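Local atomic coordinates of RNA-binding protein HI_1333 (Haemophilus influenzae, PDB entry 1JO0), a protein that probably binds RNA through its CRM domain, a small alpha/beta fold of the CRS1/YhbY family, though its precise cellular role is undefined. Residues A[19-24]-A[45-50]. Sequence-based numbering, arbitrary orientation. Where two conformers were deposited one is given.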
ATOM      1  N   ASN A  19       1.527   2.190 -11.474  1.00 18.50           N
ATOM      2  CA  ASN A  19       2.909   1.864 -11.217  1.00 18.17           C
ATOM      3  C   ASN A  19       3.243   2.073  -9.741  1.00 18.15           C
ATOM      4  O   ASN A  19       2.624   2.917  -9.095  1.00 18.26           O
ATOM      5  CB  ASN A  19       3.856   2.775 -11.991  1.00 20.04           C
ATOM      6  CG  ASN A  19       3.767   2.485 -13.472  1.00 19.56           C
ATOM      7  OD1 ASN A  19       3.694   1.322 -13.901  1.00 24.44           O
ATOM      8  ND2 ASN A  19       3.748   3.562 -14.194  1.00 23.51           N
ATOM      9  N   PRO A  20       4.230   1.402  -9.206  1.00 18.53           N
ATOM     10  CA  PRO A  20       4.684   1.722  -7.846  1.00 19.08           C
ATOM     11  C   PRO A  20       5.061   3.202  -7.692  1.00 18.47           C
ATOM     12  O   PRO A  20       5.709   3.765  -8.557  1.00 21.50           O
ATOM     13  CB  PRO A  20       5.922   0.838  -7.703  1.00 21.82           C
ATOM     14  CG  PRO A  20       5.774  -0.266  -8.659  1.00 22.37           C
ATOM     15  CD  PRO A  20       5.007   0.297  -9.821  1.00 19.79           C
ATOM     16  N   VAL A  21       4.667   3.838  -6.605  1.00 18.17           N
ATOM     17  CA  VAL A  21       5.055   5.192  -6.237  1.00 19.36           C
ATOM     18  C   VAL A  21       6.074   5.243  -5.092  1.00 19.55           C
ATOM     19  O   VAL A  21       6.545   6.342  -4.801  1.00 23.22           O
ATOM     20  CB  VAL A  21       3.793   6.039  -5.935  1.00 21.20           C
ATOM     21  CG1 VAL A  21       2.986   6.236  -7.222  1.00 24.17           C
ATOM     22  CG2 VAL A  21       2.887   5.444  -4.865  1.00 20.60           C
ATOM     23  N   VAL A  22       6.388   4.123  -4.453  1.00 18.68           N
ATOM     24  CA  VAL A  22       7.429   4.042  -3.441  1.00 18.91           C
ATOM     25  C   VAL A  22       8.198   2.753  -3.697  1.00 19.65           C
ATOM     26  O   VAL A  22       7.587   1.723  -3.991  1.00 20.39           O
ATOM     27  CB  VAL A  22       6.866   4.043  -2.005  1.00 18.80           C
ATOM     28  CG1 VAL A  22       7.970   3.947  -0.954  1.00 19.40           C
ATOM     29  CG2 VAL A  22       6.002   5.286  -1.784  1.00 21.00           C
ATOM     30  N   MET A  23       9.498   2.851  -3.529  1.00 21.87           N
ATOM     31  CA  MET A  23      10.318   1.654  -3.656  1.00 24.72           C
ATOM     32  C   MET A  23      11.171   1.586  -2.396  1.00 24.05           C
ATOM     33  O   MET A  23      11.770   2.578  -2.007  1.00 30.09           O
ATOM     34  CB  MET A  23      11.116   1.654  -4.958  0.53 31.87           C
ATOM     35  CG  MET A  23      10.255   1.683  -6.226  0.53 33.65           C
ATOM     36  SD  MET A  23      11.023   1.142  -7.758  0.53 68.21           S
ATOM     37  CE  MET A  23      12.667   0.694  -7.214  0.53 64.36           C
ATOM     38  N   LEU A  24      11.174   0.385  -1.823  1.00 23.91           N
ATOM     39  CA  LEU A  24      12.127   0.048  -0.795  1.00 27.67           C
ATOM     40  C   LEU A  24      13.351  -0.669  -1.357  1.00 32.29           C
ATOM     41  O   LEU A  24      13.250  -1.455  -2.293  1.00 43.95           O
ATOM     42  CB  LEU A  24      11.637  -0.960   0.240  1.00 29.05           C
ATOM     43  CG  LEU A  24      10.798  -0.273   1.335  1.00 29.26           C
ATOM     44  CD1 LEU A  24       9.543   0.278   0.690  1.00 27.57           C
ATOM     45  CD2 LEU A  24      10.508  -1.251   2.456  1.00 37.96           C
ATOM     46  N   GLU A  45      -4.402   7.808  -2.148  1.00 15.56           N
ATOM     47  CA  GLU A  45      -5.301   6.877  -1.439  1.00 14.51           C
ATOM     48  C   GLU A  45      -4.921   5.429  -1.740  1.00 14.24           C
ATOM     49  O   GLU A  45      -4.660   4.661  -0.792  1.00 15.20           O
ATOM     50  CB  GLU A  45      -6.785   7.125  -1.784  1.00 16.19           C
ATOM     51  CG  GLU A  45      -7.285   8.471  -1.320  1.00 20.96           C
ATOM     52  CD  GLU A  45      -8.769   8.599  -1.661  1.00 23.13           C
ATOM     53  OE1 GLU A  45      -9.111   8.496  -2.849  1.00 22.55           O
ATOM     54  OE2 GLU A  45      -9.604   8.779  -0.746  1.00 35.69           O
ATOM     55  N   LEU A  46      -4.896   5.025  -2.989  1.00 14.84           N
ATOM     56  CA  LEU A  46      -4.514   3.691  -3.482  1.00 13.47           C
ATOM     57  C   LEU A  46      -3.099   3.754  -4.003  1.00 13.60           C
ATOM     58  O   LEU A  46      -2.834   4.554  -4.899  1.00 16.01           O
ATOM     59  CB  LEU A  46      -5.424   3.235  -4.598  1.00 14.88           C
ATOM     60  CG  LEU A  46      -5.140   1.861  -5.214  1.00 14.37           C
ATOM     61  CD1 LEU A  46      -5.287   0.751  -4.181  1.00 16.23           C
ATOM     62  CD2 LEU A  46      -6.045   1.641  -6.396  1.00 17.29           C
ATOM     63  N   ILE A  47      -2.212   2.946  -3.434  1.00 14.05           N
ATOM     64  CA  ILE A  47      -0.799   2.983  -3.805  1.00 14.33           C
ATOM     65  C   ILE A  47      -0.232   1.566  -3.974  1.00 14.33           C
ATOM     66  O   ILE A  47      -0.703   0.609  -3.341  1.00 14.83           O
ATOM     67  CB  ILE A  47       0.062   3.776  -2.785  1.00 15.38           C
ATOM     68  CG1 ILE A  47       0.188   3.065  -1.436  1.00 15.66           C
ATOM     69  CG2 ILE A  47      -0.479   5.205  -2.653  1.00 19.00           C
ATOM     70  CD1 ILE A  47       1.209   3.733  -0.538  1.00 18.56           C
ATOM     71  N   LYS A  48       0.828   1.530  -4.756  1.00 15.78           N
ATOM     72  CA  LYS A  48       1.693   0.350  -4.881  1.00 15.57           C
ATOM     73  C   LYS A  48       3.080   0.681  -4.349  1.00 15.93           C
ATOM     74  O   LYS A  48       3.666   1.671  -4.704  1.00 17.03           O
ATOM     75  CB  LYS A  48       1.826  -0.023  -6.329  1.00 19.48           C
ATOM     76  CG  LYS A  48       0.790  -0.928  -6.884  1.00 26.53           C
ATOM     77  CD  LYS A  48       1.224  -1.366  -8.309  1.00 28.68           C
ATOM     78  CE  LYS A  48       0.174  -2.245  -8.843  1.00 23.20           C
ATOM     79  NZ  LYS A  48       0.384  -2.451 -10.282  1.00 20.19           N
ATOM     80  N   VAL A  49       3.574  -0.206  -3.482  1.00 16.04           N
ATOM     81  CA  VAL A  49       4.883  -0.077  -2.860  1.00 16.47           C
ATOM     82  C   VAL A  49       5.681  -1.295  -3.317  1.00 17.55           C
ATOM     83  O   VAL A  49       5.240  -2.445  -3.181  1.00 20.89           O
ATOM     84  CB  VAL A  49       4.800  -0.059  -1.316  1.00 17.98           C
ATOM     85  CG1 VAL A  49       6.181   0.002  -0.688  1.00 19.80           C
ATOM     86  CG2 VAL A  49       3.931   1.093  -0.857  1.00 19.41           C
ATOM     87  N   LYS A  50       6.840  -1.064  -3.904  1.00 18.48           N
ATOM     88  CA  LYS A  50       7.698  -2.130  -4.381  1.00 19.63           C
ATOM     89  C   LYS A  50       8.643  -2.551  -3.267  1.00 19.89           C
ATOM     90  O   LYS A  50       9.305  -1.705  -2.660  1.00 21.26           O
ATOM     91  CB  LYS A  50       8.492  -1.726  -5.633  0.50 22.41           C
ATOM     92  CG  LYS A  50       9.174  -2.879  -6.349  0.50 22.89           C
ATOM     93  CD  LYS A  50       9.714  -2.418  -7.707  0.50 27.44           C
ATOM     94  CE  LYS A  50      10.679  -3.412  -8.315  0.50 29.74           C
ATOM     95  NZ  LYS A  50      10.155  -4.123  -9.502  0.50 49.74           N
TER
HETATM   96  O   HOH W   1       0.961   3.362  -6.919  1.00 20.69           O
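Strands 22-24 and 46-51 are the two parallel strands of a beta-alpha-beta unit, with helix 31-44 as the crossover, and their pairing puts 22-24 at an edge of the mixed sheet of this CRM domain. Val22 pairs with Val49 and Met23 with Lys50. Lys50 is gripped from both ends of its backbone: its N donates to Val22 O (2.9 Å, N-H...O 171°), and its O accepts from Leu24 N at 2.9 Å, nearly straight on to the carbonyl. The pattern slips at its start. Lys48 O, which regular parallel pairing would give to Val22 N, is taken instead by Val21 N at 3.1 Å, in the carbonyl plane but more bent (149°); the buried Val22 N, 3.7 Å from that oxygen, has no partner in the model. Pro20 CA brings a C-H to the same oxygen. Beyond that the direct pairing gives way to a water, which donates to Asn19 O and accepts from Lys48 N.

The two faces differ in chemistry. Against helix 31-44, Leu24 CD1 rests on Val49 CG1 (3.6 Å) beside Val22, while the Val21 and Ile47 side chains cross at about a right angle, Val21 CG2 meeting Ile47 CB at 3.9 Å. On the other face Lys48 lays CB against Pro20 CA (3.7 Å), and its NZ is held by Leu18 O and a glycerol, probably from the crystallisation liquor. Met23 and Lys50 each have two conformers, so their side-by-side packing is tentative. In the modelled conformer Lys50, CG anti to its N (chi1 -167°), extends until it bends at chi4, and NZ bonds His80 NE2 and the glycerol.

Apolar packing thus seals one side beneath the helix; on the other, around Lys48 and Lys50, ammonium groups are tied to Leu18 O and, less surely, His80. The edge strand pairs regularly with 46-51 only from Val22 O to Leu24.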